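Local coordinates for protein putative pectin lyase (Geobacillus virus E2, PDB 7CHU) that forms the trimeric tailspike of a deep-sea thermophilic bacteriophage and, as a putative pectin lyase, probably recognises and perhaps cleaves polysaccharide on the host surface, at residues A[120-125]-A[143-148]; A[174-179]-A[198-203]; A[295-300]-A[321-326]; A[414-419]-A[431-436]; A[446-451]-A[465-470]. All coordinates share one frame; numbering follows the deposited sequence.

Overall arrangement
The five contacts follow one another along the chain, each closing before the next opens. Contacts 1 and 2 lie about 13 Å apart between centres and are directly joined, because strands 145-149 and 177-180 are neighbours: Ile147 N lies 2.8 Å from Cys178 O. Contact 3 is set further along the stacked parallel strands, its centre about 28 Å from that of contact 2. Beyond the parallel region, contacts 4 and 5 belong to antiparallel strands, with centres about 12 Å apart and strands 433-438 and 446-451 side by side. Contacts 1 and 5 are about 71 Å apart between centres, so the series traces an elongated spike, parallel coils giving way to an antiparallel region that also meets the other subunits.

Contact 1 of 5, residues A[120-125]-A[143-148]; sequences GTYKVT and SATCIK
Strands 120-124 and 145-148 run parallel in a buried pairing within the pectate lyase-like region, where one chain turn is laid against the next. Their axes come within 4.5 Å, at an angle of 21°. Five backbone hydrogen bonds join them, from Gly120 N to Ala144 O at one end to Val124 N to Lys148 O at the other. Between these, Cys146 O accepts Tyr122 N, and Tyr122 O accepts Lys148 N, the donor there standing above the carbonyl plane.

Side chains continue the pairing on both faces. On the face of Tyr122 and Ile147, CD1 of Ile147 reaches CB of Tyr122 at 3.7 Å and meets the ring obliquely, while Thr145 CG2 lies 4.0 Å from Tyr122 CE1. Ile147 CG2, anti to the backbone N, presses against Val124 CG2 at a tight 3.4 Å. Branched aliphatic groups suit this side, which Ile94 of helix 91-99 and Val157 help to cover. At the far end of the ring the Tyr122 hydroxyl is hydrogen-bonded to Pro118 O, which satisfies the one polar atom of the side chain. Gly120, extended with a positive phi that glycine readily takes, lies beside this ring.

On the other face, Thr121 CG2 meets Lys148 CG at 3.3 Å, another tight approach. The Lys148 chain kinks about CB-CG (chi2 -91°), passing the methyl with its aliphatic part before NZ reaches Asp180 in a salt bridge; Gly110 and Ser109 of the second subunit pack on Thr121 and Lys148. In-register parallel strands of successive turns, with apolar residues packed along one face, are characteristic of the right-handed beta-helix of pectate lyase-like proteins.

Contact 2 of 5, residues A[174-179]-A[198-203]; sequences IEKMCI and RFLDFG
Lys176 and Asp201 meet in a salt bridge, NZ to OD2 at 2.7 Å, the ammonium group arriving on the anti side of the oxygen and 16° out of the carboxylate plane. Their side chains lie alongside and point the same way. The lysine bends at chi2 (-70°), which brings CD and CE past Asp201 CB, so a long chain and a short one match in reach where both strands turn a corner. The two corners are also joined by Lys176 N, which donates to Leu200 O at 3.1 Å and weakly to Asp201 O.

Before the corner, Leu200 N donates to Ile174 O; after it, Gly203 N donates to Met177 O and Ile179 N to Gly203 O. Ile174, Phe199 and Phe202 suit the apolar interior: Ile174 CB and CG1 approach Phe199 CD2 and CE2, both at 3.8 Å, while Ile174 CB sits over one face of the Phe202 ring, toward its rim. A water links Glu175 OE2 to Arg198 O, and Arg136 holds the same carboxylate in a salt bridge.

Asp201 OD1 also pairs with Arg198 of the second subunit, tying this corner to the trimer. Within the chain, the apolar groups pack against strands 156-160, 187-195 and 220-228, between neighbouring turns of parallel strands.

Contact 3 of 5, residues A[295-300]-A[321-326]; sequences SALPGN and FYQCNN
A loop between turns of the parallel beta-helix, residues 295-300, folds back over the end of strand 320-324 and the turn centred on Asn325. Its main apolar contribution is Leu297: with CG anti to the backbone N (chi1 -172°), the side chain reaches toward the strand and sets CD1 3.6 Å from Cys324 O, and 3.8 Å from Asn325 N. Leucine is long enough to bridge from the loop to the strand, where it also touches Asn345 and Thr347.

Next to it, Pro298, which follows a cis peptide bond, lays CB 3.7 Å from Asn325 OD1, the two side chains meeting at a slant. Gln323 reaches toward the loop, bent at chi2, with NE2 3.2 Å from Ala296 O. The amide is hydrogen-bonded to Asp293 O through NE2 and to Asn345 ND2 through OE1, so it spans from the base of the loop to the next strand.

Asn325 is the centre of an inverse gamma turn; its side chain packs on Pro298, and its ND2 is bonded to Asn301 O. A long excursion draped over the strand ends is characteristic of beta-helices, where loops project between the regular coils.

Contact 4 of 5, residues A[414-419]-A[431-436]; sequences FQNVYR and NASFGI
Backbone pairing, side-chain-to-backbone bonds and apolar contacts together join residues 414-417 to 431-436 in an antiparallel arrangement. The regular part is short. Gln415 and Phe434 form a hydrogen-bonded pair, with Gln415 N to Phe434 O at 2.8 Å and Phe434 N to Gln415 O at a longer 3.2 Å.

Polar side chains carry on where the strand 410-415 ends. Asn416, at a positive phi angle that asparagine tolerates well, sends ND2 to Ala432 O at 2.7 Å, a bond nearly straight at 174°. The acceptor lies in the plane of the amide, whereas the amide nitrogen stands above the plane of the carbonyl. A chi1 of -165° carries the side chain across toward the partner strand, and its OD1 accepts from Lys428 N. A second bond runs the other way between the segments: Ser433 OG donates to Asn416 O at 2.7 Å, and Gln426 NE2 is a further partner of that hydroxyl.

Apolar contacts complete the interface. Phe414 CD1 lies 3.4 Å from Gly435 CA; Gly435, with no side chain, lets the ring lie close to its backbone. Val417 CB rests 3.6 Å from Ser433 CB, and Leu463 packs against both Phe414 and Val417.

On the face of Gln415 and Phe434, which meets the third subunit, Gln415 OE1 is hydrogen-bonded to Ser402. Where the ladder stops, the buried Asn416 and Ser433 side chains supply the bonds to Ala432 O and Asn416 O, probably compensating for the missing strand pairing.

Contact 5 of 5, residues A[446-451]-A[465-470]; sequences VAFVGA and TLLNVT
Val446 pairs with Val469 at one end of the antiparallel ladder between strands 446-451 and 465-469, which run at 166° to each other. The two backbones exchange hydrogen bonds, Val446 N to Val469 O at 2.9 Å and Val469 N to Val446 O at 2.7 Å, while the beta-branched side chains lie on one face, CB to CB 4.2 Å.

Ala447 turns to the other face, opposite Asn468 in a non-hydrogen-bonded pair. Its small CB leaves ND2 of the asparagine 3.5 Å away, and that amide is held by Asp444 O, with Lys477 at OD1.

Phe448 returns to the valine face and gives the largest side chain of the pairing. Its N donates to Leu467 O at 2.9 Å, and the same oxygen lies near the ring edge, in plane. CD1 meets Leu467 CD2 at 3.6 Å, the two side chains lying alongside and pointing the same way. Then Phe448 O accepts Leu466 N at 2.7 Å, so two consecutive leucines serve one residue.

The register therefore shifts by one, and Val449 faces Thr465. Leu466 CD1 packs 4.0 Å from Gly450 N, against the bare glycine backbone.

Phe448 also packs against Phe448 of both other subunits, so this face of the sheet probably points to the trimer axis, where aromatic and aliphatic residues fit. Leu466 and Leu467 opposite Phe448 make a classic beta bulge within this beta hairpin of the antiparallel region.

Contact 1 of 5, residues A[120-125]-A[143-148]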
# COMPACT_ATOMS: atom_id res chain seq x y z
N GLY A 120 23.41 21.25 1.88
CA GLY A 120 24.74 21.33 2.45
C GLY A 120 25.16 20.05 3.13
O GLY A 120 24.39 19.11 3.29
N THR A 121 26.42 20.05 3.55
CA THR A 121 27.05 18.96 4.29
C THR A 121 27.35 19.49 5.69
O THR A 121 28.10 20.45 5.82
CB THR A 121 28.33 18.54 3.58
OG1 THR A 121 28.02 18.06 2.27
CG2 THR A 121 29.07 17.46 4.34
N TYR A 122 26.75 18.88 6.71
CA TYR A 122 26.83 19.37 8.08
C TYR A 122 27.68 18.42 8.92
O TYR A 122 27.22 17.33 9.28
CB TYR A 122 25.43 19.54 8.67
CG TYR A 122 24.60 20.58 7.95
CD1 TYR A 122 23.94 20.28 6.77
CD2 TYR A 122 24.52 21.88 8.45
CE1 TYR A 122 23.19 21.22 6.11
CE2 TYR A 122 23.76 22.86 7.79
CZ TYR A 122 23.09 22.51 6.62
OH TYR A 122 22.35 23.42 5.93
N LYS A 123 28.91 18.81 9.22
CA LYS A 123 29.76 18.00 10.08
C LYS A 123 29.23 18.06 11.51
O LYS A 123 29.08 19.15 12.07
CB LYS A 123 31.20 18.48 10.03
CG LYS A 123 32.11 17.62 10.89
CD LYS A 123 33.56 17.79 10.49
CE LYS A 123 34.24 18.80 11.36
NZ LYS A 123 35.72 18.78 11.17
N VAL A 124 28.94 16.90 12.09
CA VAL A 124 28.40 16.81 13.45
C VAL A 124 29.32 15.90 14.25
O VAL A 124 29.60 14.77 13.83
CB VAL A 124 26.96 16.28 13.46
CG1 VAL A 124 26.56 15.88 14.89
CG2 VAL A 124 26.00 17.34 12.92
N THR A 125 29.79 16.39 15.41
CA THR A 125 30.83 15.72 16.18
C THR A 125 30.36 15.20 17.53
O THR A 125 31.14 14.52 18.21
CB THR A 125 32.03 16.67 16.42
OG1 THR A 125 31.60 17.80 17.18
CG2 THR A 125 32.60 17.15 15.08
N SER A 143 19.51 13.54 -0.07
CA SER A 143 20.97 13.63 -0.14
C SER A 143 21.47 15.06 -0.19
O SER A 143 22.62 15.31 0.20
CB SER A 143 21.47 12.86 -1.37
OG SER A 143 22.89 12.74 -1.44
N ALA A 144 20.65 16.01 -0.64
CA ALA A 144 21.05 17.40 -0.75
C ALA A 144 21.44 17.98 0.61
O ALA A 144 22.37 18.79 0.70
CB ALA A 144 19.90 18.23 -1.35
N THR A 145 20.71 17.60 1.65
CA THR A 145 21.04 17.94 3.03
C THR A 145 21.61 16.67 3.65
O THR A 145 20.90 15.68 3.80
CB THR A 145 19.83 18.44 3.81
OG1 THR A 145 19.35 19.66 3.23
CG2 THR A 145 20.22 18.69 5.28
N CYS A 146 22.90 16.70 4.01
CA CYS A 146 23.56 15.51 4.53
C CYS A 146 24.31 15.84 5.82
O CYS A 146 25.21 16.69 5.83
CB CYS A 146 24.52 14.93 3.49
SG CYS A 146 25.33 13.37 4.03
N ILE A 147 23.96 15.15 6.90
CA ILE A 147 24.67 15.26 8.17
C ILE A 147 25.80 14.24 8.16
O ILE A 147 25.55 13.04 7.97
CB ILE A 147 23.71 15.03 9.35
CG1 ILE A 147 22.39 15.83 9.19
CG2 ILE A 147 24.40 15.34 10.67
CD1 ILE A 147 22.52 17.35 9.12
N LYS A 148 27.04 14.71 8.29
CA LYS A 148 28.22 13.86 8.27
C LYS A 148 28.74 13.69 9.69
O LYS A 148 29.29 14.63 10.28
CB LYS A 148 29.31 14.44 7.37
CG LYS A 148 28.89 14.57 5.91
CD LYS A 148 29.21 13.36 5.07
CE LYS A 148 29.00 13.66 3.58
NZ LYS A 148 29.20 12.43 2.75

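Contact 2 of 5, residues A[174-179]-A[198-203]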
# COMPACT_ATOMS: atom_id res chain seq x y z
N ILE A 174 11.58 13.58 10.97
CA ILE A 174 12.65 13.95 10.05
C ILE A 174 12.08 13.84 8.64
O ILE A 174 11.35 12.90 8.33
CB ILE A 174 13.88 13.02 10.21
CG1 ILE A 174 14.44 13.05 11.65
CG2 ILE A 174 14.97 13.39 9.18
CD1 ILE A 174 15.63 12.13 11.86
N GLU A 175 12.43 14.79 7.77
CA GLU A 175 12.03 14.76 6.37
C GLU A 175 13.18 15.26 5.51
O GLU A 175 13.85 16.23 5.86
CB GLU A 175 10.79 15.63 6.09
CG GLU A 175 9.54 15.32 6.91
CD GLU A 175 8.46 16.41 6.72
OE1 GLU A 175 8.37 16.98 5.61
OE2 GLU A 175 7.73 16.73 7.68
N LYS A 176 13.40 14.58 4.39
CA LYS A 176 14.22 15.09 3.29
C LYS A 176 15.65 15.46 3.71
O LYS A 176 16.13 16.57 3.45
CB LYS A 176 13.52 16.30 2.66
CG LYS A 176 12.09 16.07 2.27
CD LYS A 176 12.04 15.14 1.09
CE LYS A 176 10.62 14.88 0.59
NZ LYS A 176 10.71 14.02 -0.65
N MET A 177 16.37 14.48 4.27
CA MET A 177 17.78 14.66 4.60
C MET A 177 18.39 13.28 4.87
O MET A 177 17.67 12.30 5.08
CB MET A 177 17.97 15.58 5.82
CG MET A 177 17.67 14.92 7.16
SD MET A 177 18.13 15.97 8.61
CE MET A 177 16.99 17.28 8.33
N CYS A 178 19.73 13.23 4.84
CA CYS A 178 20.51 12.00 5.07
C CYS A 178 21.36 12.18 6.32
O CYS A 178 21.89 13.27 6.57
CB CYS A 178 21.45 11.66 3.86
SG CYS A 178 22.40 10.06 3.99
N ILE A 179 21.48 11.11 7.11
CA ILE A 179 22.50 11.00 8.15
C ILE A 179 23.53 9.99 7.67
O ILE A 179 23.20 8.82 7.43
CB ILE A 179 21.91 10.57 9.50
CG1 ILE A 179 21.07 11.70 10.11
CG2 ILE A 179 23.05 10.20 10.47
CD1 ILE A 179 19.62 11.76 9.60
N ARG A 198 6.18 11.38 12.57
CA ARG A 198 5.94 11.44 11.13
C ARG A 198 7.28 11.66 10.42
O ARG A 198 7.83 12.76 10.47
CB ARG A 198 4.96 12.56 10.78
CG ARG A 198 3.51 12.35 11.30
CD ARG A 198 2.89 11.11 10.71
NE ARG A 198 1.45 10.99 10.94
CZ ARG A 198 0.89 10.24 11.88
NH1 ARG A 198 1.65 9.52 12.73
NH2 ARG A 198 -0.44 10.19 11.99
N PHE A 199 7.77 10.64 9.73
CA PHE A 199 9.05 10.69 9.03
C PHE A 199 8.82 10.46 7.54
O PHE A 199 8.00 9.61 7.16
CB PHE A 199 10.03 9.63 9.59
CG PHE A 199 10.39 9.81 11.05
CD1 PHE A 199 9.47 9.54 12.05
CD2 PHE A 199 11.66 10.24 11.42
CE1 PHE A 199 9.79 9.71 13.40
CE2 PHE A 199 12.00 10.41 12.77
CZ PHE A 199 11.07 10.14 13.76
N LEU A 200 9.52 11.22 6.69
CA LEU A 200 9.33 11.08 5.23
C LEU A 200 10.65 11.22 4.49
O LEU A 200 11.34 12.22 4.65
CB LEU A 200 8.32 12.13 4.71
CG LEU A 200 8.06 12.15 3.19
CD1 LEU A 200 7.43 10.83 2.72
CD2 LEU A 200 7.19 13.36 2.78
N ASP A 201 10.97 10.25 3.64
CA ASP A 201 12.09 10.36 2.69
C ASP A 201 13.36 10.86 3.38
O ASP A 201 13.82 11.99 3.18
CB ASP A 201 11.71 11.30 1.53
CG ASP A 201 10.57 10.74 0.66
OD1 ASP A 201 10.35 9.50 0.65
OD2 ASP A 201 9.89 11.56 -0.01
N PHE A 202 13.90 10.03 4.26
CA PHE A 202 15.16 10.37 4.89
C PHE A 202 16.05 9.14 4.87
O PHE A 202 15.56 8.02 4.77
CB PHE A 202 14.97 10.92 6.31
CG PHE A 202 14.71 9.88 7.39
CD1 PHE A 202 13.47 9.32 7.55
CD2 PHE A 202 15.70 9.54 8.29
CE1 PHE A 202 13.22 8.41 8.57
CE2 PHE A 202 15.45 8.64 9.32
CZ PHE A 202 14.21 8.07 9.45
N GLY A 203 17.35 9.38 4.89
CA GLY A 203 18.34 8.31 4.75
C GLY A 203 19.19 8.19 5.99
O GLY A 203 19.48 9.18 6.67
O HOH W 1 6.73 14.60 9.05

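Contact 3 of 5, residues A[295-300]-A[321-326]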
# COMPACT_ATOMS: atom_id res chain seq x y z
N SER A 295 26.88 -11.31 -5.79
CA SER A 295 27.72 -12.16 -6.64
C SER A 295 27.67 -13.63 -6.21
O SER A 295 27.81 -14.52 -7.06
CB SER A 295 29.17 -11.66 -6.61
OG SER A 295 29.82 -12.02 -5.40
N ALA A 296 27.45 -13.90 -4.93
CA ALA A 296 27.52 -15.26 -4.40
C ALA A 296 26.77 -15.33 -3.08
O ALA A 296 26.68 -14.34 -2.34
CB ALA A 296 28.96 -15.71 -4.20
N LEU A 297 26.26 -16.52 -2.78
CA LEU A 297 25.63 -16.80 -1.50
C LEU A 297 26.27 -18.07 -0.95
O LEU A 297 26.30 -19.09 -1.66
CB LEU A 297 24.12 -16.96 -1.68
CG LEU A 297 23.29 -17.07 -0.41
CD1 LEU A 297 23.25 -15.73 0.33
CD2 LEU A 297 21.89 -17.55 -0.77
N PRO A 298 26.84 -18.07 0.26
CA PRO A 298 26.94 -17.04 1.30
C PRO A 298 27.66 -15.78 0.84
O PRO A 298 27.23 -14.69 1.24
CB PRO A 298 27.75 -17.74 2.41
CG PRO A 298 27.60 -19.18 2.14
CD PRO A 298 27.51 -19.31 0.66
N GLY A 299 28.69 -15.94 0.02
CA GLY A 299 29.52 -14.82 -0.38
C GLY A 299 29.90 -13.95 0.82
O GLY A 299 30.25 -14.45 1.89
N ASN A 300 29.80 -12.63 0.63
CA ASN A 300 30.11 -11.65 1.67
C ASN A 300 28.88 -11.28 2.50
O ASN A 300 28.87 -10.23 3.16
CB ASN A 300 30.71 -10.40 1.00
CG ASN A 300 31.30 -9.42 2.00
OD1 ASN A 300 31.22 -8.20 1.81
ND2 ASN A 300 31.89 -9.94 3.08
N PHE A 321 12.21 -9.56 -0.77
CA PHE A 321 13.36 -10.11 -0.07
C PHE A 321 14.31 -10.74 -1.08
O PHE A 321 13.87 -11.53 -1.93
CB PHE A 321 12.93 -11.19 0.94
CG PHE A 321 12.19 -10.64 2.13
CD1 PHE A 321 10.81 -10.38 2.06
CD2 PHE A 321 12.87 -10.39 3.32
CE1 PHE A 321 10.13 -9.87 3.15
CE2 PHE A 321 12.19 -9.87 4.43
CZ PHE A 321 10.82 -9.62 4.36
N TYR A 322 15.60 -10.42 -0.98
CA TYR A 322 16.57 -10.96 -1.93
C TYR A 322 17.93 -11.11 -1.27
O TYR A 322 18.40 -10.19 -0.59
CB TYR A 322 16.67 -10.07 -3.18
CG TYR A 322 17.89 -10.32 -4.02
CD1 TYR A 322 18.03 -11.50 -4.73
CD2 TYR A 322 18.92 -9.40 -4.07
CE1 TYR A 322 19.16 -11.74 -5.49
CE2 TYR A 322 20.04 -9.62 -4.82
CZ TYR A 322 20.15 -10.79 -5.54
OH TYR A 322 21.29 -11.01 -6.27
N GLN A 323 18.56 -12.28 -1.48
CA GLN A 323 19.96 -12.54 -1.15
C GLN A 323 20.25 -12.43 0.35
O GLN A 323 20.70 -11.38 0.83
CB GLN A 323 20.86 -11.59 -1.95
CG GLN A 323 22.33 -12.02 -2.05
CD GLN A 323 22.57 -13.10 -3.11
OE1 GLN A 323 21.63 -13.73 -3.59
NE2 GLN A 323 23.83 -13.35 -3.44
N CYS A 324 19.97 -13.51 1.09
CA CYS A 324 20.20 -13.60 2.56
C CYS A 324 20.93 -14.84 3.00
O CYS A 324 20.52 -15.95 2.69
CB CYS A 324 18.84 -13.49 3.26
SG CYS A 324 18.89 -13.67 5.06
N ASN A 325 22.01 -14.65 3.76
CA ASN A 325 22.76 -15.78 4.30
C ASN A 325 22.17 -16.24 5.64
O ASN A 325 22.88 -16.31 6.64
CB ASN A 325 24.22 -15.37 4.47
CG ASN A 325 25.12 -16.52 4.88
OD1 ASN A 325 24.80 -17.68 4.65
ND2 ASN A 325 26.25 -16.19 5.48
N ASN A 326 20.89 -16.60 5.62
CA ASN A 326 20.11 -16.94 6.81
C ASN A 326 18.66 -17.13 6.39
O ASN A 326 18.38 -17.28 5.20
CB ASN A 326 20.23 -15.85 7.89
CG ASN A 326 19.99 -16.39 9.29
OD1 ASN A 326 18.86 -16.60 9.71
ND2 ASN A 326 21.08 -16.63 10.02

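Contact 4 of 5, residues A[414-419]-A[431-436]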
# COMPACT_ATOMS: atom_id res chain seq x y z
N PHE A 414 -4.06 -34.37 2.29
CA PHE A 414 -3.23 -35.27 3.08
C PHE A 414 -3.22 -34.83 4.54
O PHE A 414 -3.20 -33.64 4.85
CB PHE A 414 -1.77 -35.29 2.58
CG PHE A 414 -1.50 -36.23 1.42
CD1 PHE A 414 -2.52 -36.93 0.79
CD2 PHE A 414 -0.20 -36.37 0.96
CE1 PHE A 414 -2.23 -37.81 -0.26
CE2 PHE A 414 0.11 -37.23 -0.10
CZ PHE A 414 -0.91 -37.96 -0.71
N GLN A 415 -3.17 -35.82 5.43
CA GLN A 415 -3.07 -35.60 6.86
C GLN A 415 -1.80 -36.29 7.37
O GLN A 415 -1.67 -37.52 7.27
CB GLN A 415 -4.32 -36.12 7.57
CG GLN A 415 -4.32 -35.88 9.07
CD GLN A 415 -4.27 -34.39 9.42
OE1 GLN A 415 -4.88 -33.56 8.74
NE2 GLN A 415 -3.53 -34.04 10.48
N ASN A 416 -0.85 -35.50 7.87
CA ASN A 416 0.39 -35.99 8.47
C ASN A 416 1.32 -36.63 7.43
O ASN A 416 2.06 -37.57 7.74
CB ASN A 416 0.15 -36.98 9.62
CG ASN A 416 1.40 -37.22 10.47
OD1 ASN A 416 2.24 -36.32 10.62
ND2 ASN A 416 1.55 -38.44 10.99
N VAL A 417 1.28 -36.13 6.20
CA VAL A 417 2.22 -36.58 5.17
C VAL A 417 2.16 -35.57 4.04
O VAL A 417 1.10 -35.01 3.75
CB VAL A 417 1.89 -38.01 4.67
CG1 VAL A 417 0.48 -38.03 4.04
CG2 VAL A 417 2.94 -38.48 3.65
N TYR A 418 3.30 -35.35 3.40
CA TYR A 418 3.34 -34.48 2.23
C TYR A 418 4.49 -34.93 1.33
O TYR A 418 5.43 -35.56 1.80
CB TYR A 418 3.49 -32.99 2.62
CG TYR A 418 4.78 -32.61 3.32
CD1 TYR A 418 4.91 -32.72 4.71
CD2 TYR A 418 5.87 -32.12 2.59
CE1 TYR A 418 6.10 -32.35 5.36
CE2 TYR A 418 7.05 -31.76 3.23
CZ TYR A 418 7.16 -31.87 4.60
OH TYR A 418 8.34 -31.50 5.20
N ARG A 419 4.39 -34.60 0.05
CA ARG A 419 5.43 -34.97 -0.90
C ARG A 419 6.53 -33.91 -0.95
O ARG A 419 6.26 -32.71 -1.11
CB ARG A 419 4.86 -35.17 -2.30
CG ARG A 419 5.98 -35.40 -3.34
CD ARG A 419 5.47 -36.00 -4.60
NE ARG A 419 6.55 -36.38 -5.51
CZ ARG A 419 6.41 -37.24 -6.51
NH1 ARG A 419 5.23 -37.83 -6.72
NH2 ARG A 419 7.45 -37.51 -7.29
N ASN A 431 2.27 -40.56 14.77
CA ASN A 431 0.94 -40.70 14.19
C ASN A 431 1.03 -41.32 12.81
O ASN A 431 2.03 -41.15 12.10
CB ASN A 431 0.21 -39.36 14.10
CG ASN A 431 -0.03 -38.72 15.47
OD1 ASN A 431 0.07 -39.38 16.50
ND2 ASN A 431 -0.33 -37.43 15.48
N ALA A 432 -0.01 -42.05 12.42
CA ALA A 432 -0.14 -42.55 11.06
C ALA A 432 -0.32 -41.38 10.07
O ALA A 432 -0.36 -40.21 10.46
CB ALA A 432 -1.32 -43.51 10.97
N SER A 433 -0.42 -41.71 8.79
CA SER A 433 -0.69 -40.74 7.75
C SER A 433 -1.80 -41.29 6.85
O SER A 433 -1.83 -42.49 6.58
CB SER A 433 0.55 -40.46 6.91
OG SER A 433 1.67 -40.23 7.74
N PHE A 434 -2.70 -40.41 6.40
CA PHE A 434 -3.75 -40.81 5.47
C PHE A 434 -4.00 -39.67 4.51
O PHE A 434 -3.75 -38.51 4.84
CB PHE A 434 -5.05 -41.19 6.19
CG PHE A 434 -4.99 -42.52 6.86
CD1 PHE A 434 -5.23 -43.69 6.13
CD2 PHE A 434 -4.67 -42.62 8.20
CE1 PHE A 434 -5.14 -44.93 6.74
CE2 PHE A 434 -4.56 -43.86 8.84
CZ PHE A 434 -4.82 -45.02 8.13
N GLY A 435 -4.49 -40.01 3.32
CA GLY A 435 -4.81 -38.97 2.35
C GLY A 435 -5.67 -39.48 1.20
O GLY A 435 -5.87 -40.70 1.02
N ILE A 436 -6.18 -38.51 0.45
CA ILE A 436 -6.84 -38.73 -0.84
C ILE A 436 -6.03 -38.01 -1.91
O ILE A 436 -5.61 -36.86 -1.71
CB ILE A 436 -8.28 -38.20 -0.82
CG1 ILE A 436 -9.09 -38.86 0.29
CG2 ILE A 436 -8.96 -38.40 -2.19
CD1 ILE A 436 -10.48 -38.23 0.46

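Contact 5 of 5, residues A[446-451]-A[465-470]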
# COMPACT_ATOMS: atom_id res chain seq x y z
N VAL A 446 -9.48 -41.66 -8.39
CA VAL A 446 -9.43 -41.14 -7.03
C VAL A 446 -8.83 -42.24 -6.15
O VAL A 446 -9.37 -43.35 -6.09
CB VAL A 446 -10.83 -40.76 -6.53
CG1 VAL A 446 -10.73 -40.22 -5.10
CG2 VAL A 446 -11.50 -39.71 -7.48
N ALA A 447 -7.70 -41.94 -5.49
CA ALA A 447 -7.00 -42.93 -4.69
C ALA A 447 -6.96 -42.54 -3.22
O ALA A 447 -6.86 -41.35 -2.87
CB ALA A 447 -5.57 -43.15 -5.20
N PHE A 448 -7.03 -43.55 -2.36
CA PHE A 448 -6.93 -43.42 -0.91
C PHE A 448 -5.63 -44.09 -0.47
O PHE A 448 -5.35 -45.22 -0.88
CB PHE A 448 -8.13 -44.09 -0.24
CG PHE A 448 -9.44 -43.47 -0.60
CD1 PHE A 448 -10.00 -43.68 -1.86
CD2 PHE A 448 -10.09 -42.63 0.31
CE1 PHE A 448 -11.20 -43.09 -2.19
CE2 PHE A 448 -11.30 -42.03 -0.02
CZ PHE A 448 -11.86 -42.27 -1.27
N VAL A 449 -4.85 -43.38 0.36
CA VAL A 449 -3.48 -43.76 0.67
C VAL A 449 -3.28 -43.65 2.17
O VAL A 449 -3.97 -42.89 2.85
CB VAL A 449 -2.44 -42.89 -0.08
CG1 VAL A 449 -2.47 -43.17 -1.59
CG2 VAL A 449 -2.68 -41.40 0.18
N GLY A 450 -2.35 -44.45 2.70
CA GLY A 450 -2.03 -44.38 4.11
C GLY A 450 -0.71 -45.05 4.46
O GLY A 450 -0.13 -45.78 3.65
N ALA A 451 -0.25 -44.78 5.68
CA ALA A 451 1.01 -45.32 6.17
C ALA A 451 0.97 -45.36 7.70
O ALA A 451 0.32 -44.52 8.34
CB ALA A 451 2.21 -44.50 5.69
N THR A 465 -1.48 -47.77 -1.23
CA THR A 465 -2.76 -47.47 -1.85
C THR A 465 -3.80 -48.41 -1.26
O THR A 465 -3.64 -49.63 -1.29
CB THR A 465 -2.67 -47.63 -3.37
OG1 THR A 465 -1.74 -46.69 -3.91
CG2 THR A 465 -4.04 -47.38 -4.01
N LEU A 466 -4.88 -47.84 -0.73
CA LEU A 466 -5.93 -48.64 -0.10
C LEU A 466 -7.13 -48.88 -0.99
O LEU A 466 -7.82 -49.89 -0.82
CB LEU A 466 -6.40 -47.95 1.19
CG LEU A 466 -5.23 -47.60 2.11
CD1 LEU A 466 -5.65 -46.66 3.26
CD2 LEU A 466 -4.64 -48.87 2.65
N LEU A 467 -7.39 -47.98 -1.94
CA LEU A 467 -8.63 -47.99 -2.68
C LEU A 467 -8.45 -47.05 -3.87
O LEU A 467 -7.88 -45.97 -3.71
CB LEU A 467 -9.80 -47.53 -1.79
CG LEU A 467 -11.16 -47.29 -2.48
CD1 LEU A 467 -11.71 -48.63 -2.94
CD2 LEU A 467 -12.17 -46.57 -1.57
N ASN A 468 -8.90 -47.48 -5.05
CA ASN A 468 -8.98 -46.62 -6.22
C ASN A 468 -10.42 -46.58 -6.69
O ASN A 468 -11.09 -47.62 -6.75
CB ASN A 468 -8.08 -47.11 -7.36
CG ASN A 468 -6.62 -47.02 -7.04
OD1 ASN A 468 -6.03 -47.98 -6.53
ND2 ASN A 468 -6.00 -45.88 -7.35
N VAL A 469 -10.92 -45.41 -7.02
CA VAL A 469 -12.23 -45.26 -7.63
C VAL A 469 -11.96 -44.79 -9.04
O VAL A 469 -11.43 -43.69 -9.24
CB VAL A 469 -13.11 -44.28 -6.85
CG1 VAL A 469 -14.41 -44.01 -7.61
CG2 VAL A 469 -13.40 -44.85 -5.45
N THR A 470 -12.25 -45.63 -10.03
CA THR A 470 -11.98 -45.26 -11.42
C THR A 470 -13.23 -45.42 -12.28
O THR A 470 -14.29 -45.82 -11.82
CB THR A 470 -10.80 -46.07 -12.00
OG1 THR A 470 -11.24 -47.38 -12.39
CG2 THR A 470 -9.66 -46.17 -11.01